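Long-range contacts in alpha-1,2-mannosidase (Bacteroides thetaiotaomicron, PDB 2WW2), which hydrolyses alpha-mannosidic linkages with inversion at the anomeric carbon, as a calcium-dependent glycoside hydrolase of family GH92: residues 38-43 with 294-299; 325-330 with 369-374; 235-240 with 301-306. All coordinates share one frame; numbering follows the deposited sequence.

In the fold
The three contacts lie next to one another where the beta-rich N-terminal part of the chain meets the catalytic part. Contacts 1 and 2, with centres about 13 Å apart, are joined by a salt bridge from R299 NE to D328 OD2 of 2.6 Å. Contact 3 lies about 17 Å from contact 1 and 18 Å from contact 2, centre to centre. N39 OD1 meets S235 OG at 2.8 Å, while M325 O and F301 N, also 2.8 Å apart, probably share a hydrogen bond between neighbouring strands. Glycerol, probably from the crystallisation liquor, approaches F297 in contact 1 and hydrogen-bonds to G330 N and D328 O in contact 2, which is consistent with a pocket there.

Contact 1: 38-43 with 294-299; sequences MNFWSP and TLLFPR
F40 and R299 meet ring against cation and bury most of the surface in this contact. The guanidinium sits over one face of the phenyl ring, with R299 CZ 4.0 Å from the ring centroid and only 11° off its normal, a cation-pi interaction. The guanidinium stands steeply on the ring; NH1 lies over the ring centre, while NH2 approaches F40 CE2 and CD2. A bend at chi3 (67°) turns the end of the arginine chain back to this position. NH1 also gives a weak hydrogen bond to M38 O at 3.2 Å, its angle of only 127° leaving it far from straight. The strongest partner of the guanidinium is D328, which forms a salt bridge with NE. Around the ring edge, F40 CZ lies 3.8 Å from L296 CB. Beside it, F40 turns this edge to the face of F297 in a T-shaped pair with centroids 5.4 Å apart. Phenylalanine suits the start of strand 40-44 because it offers a pi face to the cation and a C-H edge to the loop between helix 281-294 and strand 299-304, tying the N-terminal region to the catalytic region. L296 O, also at that edge, is buried without a hydrogen-bond partner. The arginine's charge is thus shared between a carboxylate and an aromatic face, which would probably stabilise it as a cation inside the protein.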
loop_
_atom_site.group_PDB
_atom_site.type_symbol
_atom_site.label_atom_id
_atom_site.label_comp_id
_atom_site.label_asym_id
_atom_site.label_seq_id
_atom_site.Cartn_x
_atom_site.Cartn_y
_atom_site.Cartn_z
ATOM N N MET A 38 -2.505 -12.427 42.866
ATOM C CA MET A 38 -1.630 -11.314 43.224
ATOM C C MET A 38 -0.238 -11.478 42.639
ATOM O O MET A 38 0.345 -10.510 42.195
ATOM C CB MET A 38 -1.524 -11.170 44.748
ATOM C CG MET A 38 -0.682 -9.941 45.176
ATOM S SD MET A 38 -0.633 -9.768 46.981
ATOM C CE MET A 38 0.770 -10.788 47.369
ATOM N N ASN A 39 0.290 -12.705 42.612
ATOM C CA ASN A 39 1.611 -12.929 42.034
ATOM C C ASN A 39 1.476 -13.906 40.872
ATOM O O ASN A 39 0.787 -14.931 41.013
ATOM C CB ASN A 39 2.594 -13.512 43.073
ATOM C CG ASN A 39 2.797 -12.606 44.292
ATOM O OD1 ASN A 39 2.826 -13.078 45.456
ATOM N ND2 ASN A 39 2.973 -11.326 44.044
ATOM N N PHE A 40 2.095 -13.589 39.741
ATOM C CA PHE A 40 2.176 -14.540 38.606
ATOM C C PHE A 40 3.582 -15.082 38.533
ATOM O O PHE A 40 4.517 -14.473 39.079
ATOM C CB PHE A 40 1.897 -13.884 37.258
ATOM C CG PHE A 40 0.479 -13.352 37.075
ATOM C CD1 PHE A 40 -0.546 -13.716 37.944
ATOM C CD2 PHE A 40 0.192 -12.508 35.991
ATOM C CE1 PHE A 40 -1.853 -13.236 37.769
ATOM C CE2 PHE A 40 -1.120 -12.009 35.788
ATOM C CZ PHE A 40 -2.133 -12.365 36.674
ATOM N N TRP A 41 3.746 -16.198 37.821
ATOM C CA TRP A 41 5.071 -16.790 37.626
ATOM C C TRP A 41 5.286 -17.020 36.131
ATOM O O TRP A 41 4.328 -17.313 35.403
ATOM C CB TRP A 41 5.226 -18.098 38.449
ATOM C CG TRP A 41 5.405 -17.758 39.919
ATOM C CD1 TRP A 41 4.416 -17.433 40.823
ATOM C CD2 TRP A 41 6.649 -17.612 40.609
ATOM N NE1 TRP A 41 4.994 -17.107 42.044
ATOM C CE2 TRP A 41 6.357 -17.207 41.930
ATOM C CE3 TRP A 41 7.991 -17.788 40.234
ATOM C CZ2 TRP A 41 7.355 -17.002 42.887
ATOM C CZ3 TRP A 41 8.981 -17.573 41.189
ATOM C CH2 TRP A 41 8.655 -17.188 42.492
ATOM N N SER A 42 6.525 -16.858 35.667
ATOM C CA SER A 42 6.833 -17.101 34.239
ATOM C C SER A 42 8.299 -17.460 34.035
ATOM O O SER A 42 9.160 -16.941 34.726
ATOM C CB SER A 42 6.553 -15.793 33.457
ATOM O OG SER A 42 6.905 -15.881 32.075
ATOM N N PRO A 43 8.592 -18.274 33.017
ATOM C CA PRO A 43 9.955 -18.382 32.532
ATOM C C PRO A 43 10.457 -17.032 32.020
ATOM O O PRO A 43 9.663 -16.189 31.523
ATOM C CB PRO A 43 9.840 -19.366 31.343
ATOM C CG PRO A 43 8.389 -19.228 30.892
ATOM C CD PRO A 43 7.635 -19.033 32.190
ATOM N N THR A 294 -8.237 -13.423 29.689
ATOM C CA THR A 294 -9.137 -12.407 30.203
ATOM C C THR A 294 -9.287 -12.451 31.734
ATOM O O THR A 294 -9.594 -11.432 32.364
ATOM C CB THR A 294 -10.528 -12.553 29.550
ATOM O OG1 THR A 294 -10.401 -12.426 28.122
ATOM C CG2 THR A 294 -11.472 -11.516 30.085
ATOM N N LEU A 295 -9.070 -13.612 32.345
ATOM C CA LEU A 295 -9.221 -13.737 33.798
ATOM C C LEU A 295 -7.945 -13.442 34.623
ATOM O O LEU A 295 -7.918 -13.681 35.830
ATOM C CB LEU A 295 -9.708 -15.143 34.166
ATOM C CG LEU A 295 -11.000 -15.629 33.486
ATOM C CD1 LEU A 295 -11.466 -16.908 34.166
ATOM C CD2 LEU A 295 -12.100 -14.550 33.530
ATOM N N LEU A 296 -6.894 -12.983 33.966
ATOM C CA LEU A 296 -5.640 -12.671 34.656
ATOM C C LEU A 296 -5.626 -11.294 35.323
ATOM O O LEU A 296 -5.173 -11.166 36.467
ATOM C CB LEU A 296 -4.458 -12.792 33.693
ATOM C CG LEU A 296 -4.151 -14.209 33.181
ATOM C CD1 LEU A 296 -3.061 -14.154 32.095
ATOM C CD2 LEU A 296 -3.772 -15.171 34.319
ATOM N N PHE A 297 -6.097 -10.264 34.614
ATOM C CA PHE A 297 -5.991 -8.862 35.093
ATOM C C PHE A 297 -7.384 -8.245 35.200
ATOM O O PHE A 297 -8.305 -8.687 34.523
ATOM C CB PHE A 297 -5.190 -8.000 34.096
ATOM C CG PHE A 297 -3.785 -8.486 33.834
ATOM C CD1 PHE A 297 -2.718 -7.976 34.571
ATOM C CD2 PHE A 297 -3.530 -9.408 32.831
ATOM C CE1 PHE A 297 -1.410 -8.387 34.325
ATOM C CE2 PHE A 297 -2.218 -9.845 32.570
ATOM C CZ PHE A 297 -1.159 -9.336 33.321
ATOM N N PRO A 298 -7.558 -7.230 36.062
ATOM C CA PRO A 298 -6.527 -6.747 36.980
ATOM C C PRO A 298 -6.280 -7.771 38.079
ATOM O O PRO A 298 -7.164 -8.585 38.399
ATOM C CB PRO A 298 -7.151 -5.469 37.564
ATOM C CG PRO A 298 -8.653 -5.780 37.576
ATOM C CD PRO A 298 -8.845 -6.524 36.239
ATOM N N ARG A 299 -5.101 -7.728 38.686
ATOM C CA ARG A 299 -4.797 -8.668 39.762
ATOM C C ARG A 299 -5.340 -8.183 41.104
ATOM O O ARG A 299 -5.407 -6.962 41.381
ATOM C CB ARG A 299 -3.286 -8.909 39.884
ATOM C CG ARG A 299 -2.515 -7.708 40.496
ATOM C CD ARG A 299 -1.004 -8.028 40.597
ATOM N NE ARG A 299 -0.432 -8.143 39.253
ATOM C CZ ARG A 299 -0.260 -9.287 38.597
ATOM N NH1 ARG A 299 -0.563 -10.461 39.158
ATOM N NH2 ARG A 299 0.242 -9.260 37.373
#

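Contact 2: 325-330 with 369-374; sequences MYTDNG and EWASPG
The hydroxyl of S372 donates to D328 OD1 at 2.6 Å, meeting that oxygen nearly in line with its CG-OD1 bond. The other carboxylate oxygen, OD2, is held by R299 and by the hydroxyl of Y77, so the aspartate is gripped through both oxygens. An equally short bond runs from T327 OG1 to P373 O, again 2.6 Å; with OG1 anti to the backbone N (chi1 -171°), the threonine reaches across while its methyl CG2 lies alongside the proline ring. Proline follows a cis peptide here and presents its carbonyl to the threonine. Between these side-chain bonds and the next helix, two backbone bonds pair N329 with A371: N329 N to A371 O at 3.2 Å and A371 N to N329 O at 3.1 Å. D328 and N329 both face A371, a G1 beta bulge, and D328 adopts the positive phi (64°) of its first position. Beyond it, G330 CA rests over the five-membered ring of W370, 3.3 Å from its centroid, as a CH-pi contact. Having no side chain, glycine lets the broad indole lie this close. In the five-stranded antiparallel sheet, strand 326-330 runs between strand 299-304 and the outermost strand 370-371; helix 347-364 packs on M325 and Y326, and helix 331-334 starts immediately after G330.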
loop_
_atom_site.group_PDB
_atom_site.type_symbol
_atom_site.label_atom_id
_atom_site.label_comp_id
_atom_site.label_asym_id
_atom_site.label_seq_id
_atom_site.Cartn_x
_atom_site.Cartn_y
_atom_site.Cartn_z
ATOM N N MET A 325 -8.088 -4.138 47.130
ATOM C CA MET A 325 -7.400 -3.315 46.167
ATOM C C MET A 325 -7.080 -4.229 44.990
ATOM O O MET A 325 -6.840 -5.432 45.183
ATOM C CB MET A 325 -6.119 -2.722 46.781
ATOM C CG MET A 325 -5.321 -1.827 45.816
ATOM S SD MET A 325 -6.253 -0.492 45.047
ATOM C CE MET A 325 -6.788 0.468 46.494
ATOM N N TYR A 326 -7.130 -3.674 43.781
ATOM C CA TYR A 326 -6.680 -4.370 42.559
ATOM C C TYR A 326 -5.713 -3.459 41.852
ATOM O O TYR A 326 -5.721 -2.248 42.072
ATOM C CB TYR A 326 -7.853 -4.615 41.580
ATOM C CG TYR A 326 -8.711 -5.793 41.947
ATOM C CD1 TYR A 326 -8.645 -6.982 41.203
ATOM C CD2 TYR A 326 -9.567 -5.740 43.051
ATOM C CE1 TYR A 326 -9.427 -8.080 41.561
ATOM C CE2 TYR A 326 -10.352 -6.833 43.410
ATOM C CZ TYR A 326 -10.286 -7.994 42.649
ATOM O OH TYR A 326 -11.060 -9.077 43.019
ATOM N N THR A 327 -4.947 -4.008 40.924
ATOM C CA THR A 327 -4.112 -3.148 40.111
ATOM C C THR A 327 -3.684 -3.843 38.823
ATOM O O THR A 327 -4.182 -4.922 38.512
ATOM C CB THR A 327 -2.875 -2.675 40.890
ATOM O OG1 THR A 327 -2.217 -1.674 40.110
ATOM C CG2 THR A 327 -1.909 -3.855 41.140
ATOM N N ASP A 328 -2.776 -3.201 38.086
ATOM C CA ASP A 328 -2.297 -3.687 36.800
ATOM C C ASP A 328 -3.385 -3.734 35.750
ATOM O O ASP A 328 -3.826 -4.803 35.321
ATOM C CB ASP A 328 -1.589 -5.024 36.970
ATOM C CG ASP A 328 -0.276 -4.852 37.703
ATOM O OD1 ASP A 328 0.453 -3.894 37.348
ATOM O OD2 ASP A 328 -0.004 -5.630 38.637
ATOM N N ASN A 329 -3.828 -2.547 35.343
ATOM C CA ASN A 329 -4.901 -2.456 34.380
ATOM C C ASN A 329 -4.844 -1.108 33.716
ATOM O O ASN A 329 -4.649 -0.122 34.407
ATOM C CB ASN A 329 -6.256 -2.541 35.113
ATOM C CG ASN A 329 -7.179 -3.484 34.441
ATOM O OD1 ASN A 329 -8.362 -3.199 34.238
ATOM N ND2 ASN A 329 -6.636 -4.652 34.074
ATOM N N GLY A 330 -5.019 -1.083 32.394
ATOM C CA GLY A 330 -5.328 0.151 31.672
ATOM C C GLY A 330 -6.803 0.168 31.287
ATOM O O GLY A 330 -7.218 -0.490 30.326
ATOM N N GLU A 369 -6.517 5.314 36.021
ATOM C CA GLU A 369 -6.865 5.056 34.633
ATOM C C GLU A 369 -5.921 3.954 34.136
ATOM O O GLU A 369 -6.383 2.887 33.756
ATOM C CB GLU A 369 -6.799 6.329 33.774
ATOM C CG GLU A 369 -7.770 7.455 34.198
ATOM C CD GLU A 369 -9.246 7.102 34.049
ATOM O OE1 GLU A 369 -9.550 6.052 33.447
ATOM O OE2 GLU A 369 -10.119 7.863 34.548
ATOM N N TRP A 370 -4.613 4.213 34.178
ATOM C CA TRP A 370 -3.601 3.143 34.085
ATOM C C TRP A 370 -2.927 3.033 35.457
ATOM O O TRP A 370 -2.437 4.030 35.990
ATOM C CB TRP A 370 -2.548 3.461 33.001
ATOM C CG TRP A 370 -2.453 2.386 31.936
ATOM C CD1 TRP A 370 -2.829 2.490 30.625
ATOM C CD2 TRP A 370 -1.981 1.035 32.117
ATOM N NE1 TRP A 370 -2.603 1.280 29.966
ATOM C CE2 TRP A 370 -2.081 0.381 30.864
ATOM C CE3 TRP A 370 -1.458 0.328 33.209
ATOM C CZ2 TRP A 370 -1.697 -0.953 30.681
ATOM C CZ3 TRP A 370 -1.099 -1.013 33.037
ATOM C CH2 TRP A 370 -1.216 -1.637 31.772
ATOM N N ALA A 371 -2.928 1.834 36.041
ATOM C CA ALA A 371 -2.322 1.590 37.349
ATOM C C ALA A 371 -1.364 0.418 37.255
ATOM O O ALA A 371 -1.719 -0.636 36.705
ATOM C CB ALA A 371 -3.416 1.255 38.389
ATOM N N SER A 372 -0.168 0.591 37.813
ATOM C CA SER A 372 0.808 -0.501 37.882
ATOM C C SER A 372 2.022 -0.136 38.760
ATOM O O SER A 372 3.047 0.324 38.254
ATOM C CB SER A 372 1.293 -0.871 36.469
ATOM O OG SER A 372 2.125 -2.031 36.503
ATOM N N PRO A 373 1.913 -0.323 40.080
ATOM C CA PRO A 373 0.701 -0.719 40.793
ATOM C C PRO A 373 -0.120 0.506 41.186
ATOM O O PRO A 373 -1.319 0.396 41.414
ATOM C CB PRO A 373 1.251 -1.407 42.046
ATOM C CG PRO A 373 2.573 -0.733 42.313
ATOM C CD PRO A 373 3.101 -0.283 40.965
ATOM N N GLY A 374 0.535 1.653 41.261
ATOM C CA GLY A 374 -0.142 2.913 41.492
ATOM C C GLY A 374 -0.282 3.661 40.181
ATOM O O GLY A 374 -0.107 3.080 39.107
#

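Contact 3: 235-240 with 301-306; sequences SSFISP and FYEFDS
One face of the F237 ring is covered by F301, whose CE1 and CZ lie over it, and E303 OE2 comes to its edge near the ring plane. The phenyl groups form an offset stack with centroids 4.5 Å apart and planes inclined by 29°, although the two side chains cross at about a right angle. Their closest atoms are F237 CE2 and F301 CE1, at 3.5 Å. F237 is the middle residue of an ST turn, in which S236 OG accepts from I238 N, as strand 229-236 of the beta-rich N-terminal region ends on its way to helix 240-250. Across from this turn stands E303, on strand 299-304 of the catalytic part, with its chain extended beyond CG so that the carboxylate reaches the turn with both oxygens. S236 OG donates to E303 OE1 at 2.7 Å, approaching on the syn side and 19° out of the carboxylate plane. The backbone N of F237 donates to the syn lone pair of E303 OE2, at 3.0 Å. N246 of helix 240-250 gives OE1 a further hydrogen bond, so the buried carboxylate receives hydrogen bonds from a hydroxyl, a backbone N-H and an amide. Glutamate suits the place because its length spans the gap between the two backbones and its paired oxygens match a hydroxyl and an N-H side by side. Serine does double duty: with OG anti to its own backbone N (chi1 175°), one hydroxyl both closes the turn and binds the acid. The apolar flank is supplied by I238, which, running antiparallel to the glutamate side chain, brings its CD1 to 3.9 Å from E303 CD.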
loop_
_atom_site.group_PDB
_atom_site.type_symbol
_atom_site.label_atom_id
_atom_site.label_comp_id
_atom_site.label_asym_id
_atom_site.label_seq_id
_atom_site.Cartn_x
_atom_site.Cartn_y
_atom_site.Cartn_z
ATOM N N SER A 235 5.138 -14.467 48.692
ATOM C CA SER A 235 5.566 -13.095 48.930
ATOM C C SER A 235 4.399 -12.260 49.429
ATOM O O SER A 235 3.230 -12.687 49.382
ATOM C CB SER A 235 6.158 -12.468 47.652
ATOM O OG SER A 235 5.125 -12.128 46.727
ATOM N N SER A 236 4.718 -11.063 49.895
ATOM C CA SER A 236 3.711 -10.129 50.391
ATOM C C SER A 236 4.166 -8.711 50.062
ATOM O O SER A 236 5.368 -8.442 50.012
ATOM C CB SER A 236 3.556 -10.269 51.919
ATOM O OG SER A 236 2.658 -9.295 52.427
ATOM N N PHE A 237 3.215 -7.804 49.864
ATOM C CA PHE A 237 3.552 -6.385 49.740
ATOM C C PHE A 237 3.437 -5.662 51.079
ATOM O O PHE A 237 3.774 -4.488 51.182
ATOM C CB PHE A 237 2.658 -5.704 48.684
ATOM C CG PHE A 237 2.987 -6.110 47.283
ATOM C CD1 PHE A 237 4.081 -5.551 46.625
ATOM C CD2 PHE A 237 2.235 -7.083 46.636
ATOM C CE1 PHE A 237 4.413 -5.937 45.322
ATOM C CE2 PHE A 237 2.561 -7.481 45.351
ATOM C CZ PHE A 237 3.662 -6.897 44.692
ATOM N N ILE A 238 2.984 -6.370 52.105
ATOM C CA ILE A 238 2.746 -5.750 53.415
ATOM C C ILE A 238 3.960 -5.827 54.332
ATOM O O ILE A 238 4.398 -4.798 54.852
ATOM C CB ILE A 238 1.473 -6.337 54.097
ATOM C CG1 ILE A 238 0.239 -5.883 53.322
ATOM C CG2 ILE A 238 1.363 -5.905 55.598
ATOM C CD1 ILE A 238 -1.026 -6.689 53.630
ATOM N N SER A 239 4.510 -7.028 54.515
ATOM C CA SER A 239 5.626 -7.229 55.440
ATOM C C SER A 239 6.174 -8.652 55.345
ATOM O O SER A 239 5.506 -9.546 54.819
ATOM C CB SER A 239 5.114 -7.028 56.865
ATOM O OG SER A 239 4.326 -8.161 57.234
ATOM N N PRO A 240 7.382 -8.885 55.887
ATOM C CA PRO A 240 7.893 -10.253 55.942
ATOM C C PRO A 240 6.994 -11.184 56.752
ATOM O O PRO A 240 6.822 -12.346 56.383
ATOM C CB PRO A 240 9.269 -10.087 56.609
ATOM C CG PRO A 240 9.691 -8.713 56.195
ATOM C CD PRO A 240 8.412 -7.905 56.289
ATOM N N PHE A 301 -4.811 -7.313 44.775
ATOM C CA PHE A 301 -3.630 -6.761 45.431
ATOM C C PHE A 301 -3.808 -6.789 46.960
ATOM O O PHE A 301 -3.097 -6.103 47.714
ATOM C CB PHE A 301 -3.397 -5.333 44.931
ATOM C CG PHE A 301 -1.965 -4.892 45.010
ATOM C CD1 PHE A 301 -1.014 -5.433 44.156
ATOM C CD2 PHE A 301 -1.570 -3.917 45.924
ATOM C CE1 PHE A 301 0.327 -5.019 44.227
ATOM C CE2 PHE A 301 -0.240 -3.490 45.979
ATOM C CZ PHE A 301 0.709 -4.062 45.128
ATOM N N TYR A 302 -4.772 -7.587 47.410
ATOM C CA TYR A 302 -5.030 -7.751 48.830
ATOM C C TYR A 302 -4.586 -9.133 49.296
ATOM O O TYR A 302 -4.310 -10.051 48.477
ATOM C CB TYR A 302 -6.515 -7.530 49.156
ATOM C CG TYR A 302 -7.481 -8.397 48.365
ATOM C CD1 TYR A 302 -7.917 -9.626 48.859
ATOM C CD2 TYR A 302 -7.952 -7.982 47.129
ATOM C CE1 TYR A 302 -8.796 -10.421 48.133
ATOM C CE2 TYR A 302 -8.834 -8.768 46.395
ATOM C CZ TYR A 302 -9.252 -9.974 46.904
ATOM O OH TYR A 302 -10.127 -10.729 46.173
ATOM N N GLU A 303 -4.542 -9.274 50.609
ATOM C CA GLU A 303 -3.997 -10.437 51.268
ATOM C C GLU A 303 -4.886 -10.708 52.480
ATOM O O GLU A 303 -5.694 -9.861 52.871
ATOM C CB GLU A 303 -2.539 -10.141 51.682
ATOM C CG GLU A 303 -1.735 -9.490 50.528
ATOM C CD GLU A 303 -0.243 -9.330 50.811
ATOM O OE1 GLU A 303 0.356 -10.216 51.444
ATOM O OE2 GLU A 303 0.334 -8.321 50.359
ATOM N N PHE A 304 -4.765 -11.889 53.065
ATOM C CA PHE A 304 -5.573 -12.196 54.233
ATOM C C PHE A 304 -4.692 -12.294 55.455
ATOM O O PHE A 304 -3.796 -13.131 55.515
ATOM C CB PHE A 304 -6.376 -13.473 54.017
ATOM C CG PHE A 304 -7.400 -13.347 52.926
ATOM C CD1 PHE A 304 -8.621 -12.736 53.181
ATOM C CD2 PHE A 304 -7.142 -13.828 51.652
ATOM C CE1 PHE A 304 -9.571 -12.613 52.184
ATOM C CE2 PHE A 304 -8.079 -13.703 50.641
ATOM C CZ PHE A 304 -9.306 -13.086 50.917
ATOM N N ASP A 305 -4.965 -11.432 56.427
ATOM C CA ASP A 305 -4.124 -11.323 57.612
ATOM C C ASP A 305 -4.275 -12.525 58.556
ATOM O O ASP A 305 -4.925 -13.504 58.209
ATOM C CB ASP A 305 -4.414 -10.002 58.334
ATOM C CG ASP A 305 -5.788 -9.971 59.002
ATOM O OD1 ASP A 305 -6.494 -11.002 59.068
ATOM O OD2 ASP A 305 -6.166 -8.882 59.465
ATOM N N SER A 306 -3.669 -12.456 59.739
ATOM C CA SER A 306 -3.704 -13.603 60.668
ATOM C C SER A 306 -5.120 -13.945 61.128
ATOM O O SER A 306 -5.389 -15.084 61.499
ATOM C CB SER A 306 -2.790 -13.392 61.877
ATOM O OG SER A 306 -3.193 -12.259 62.621
#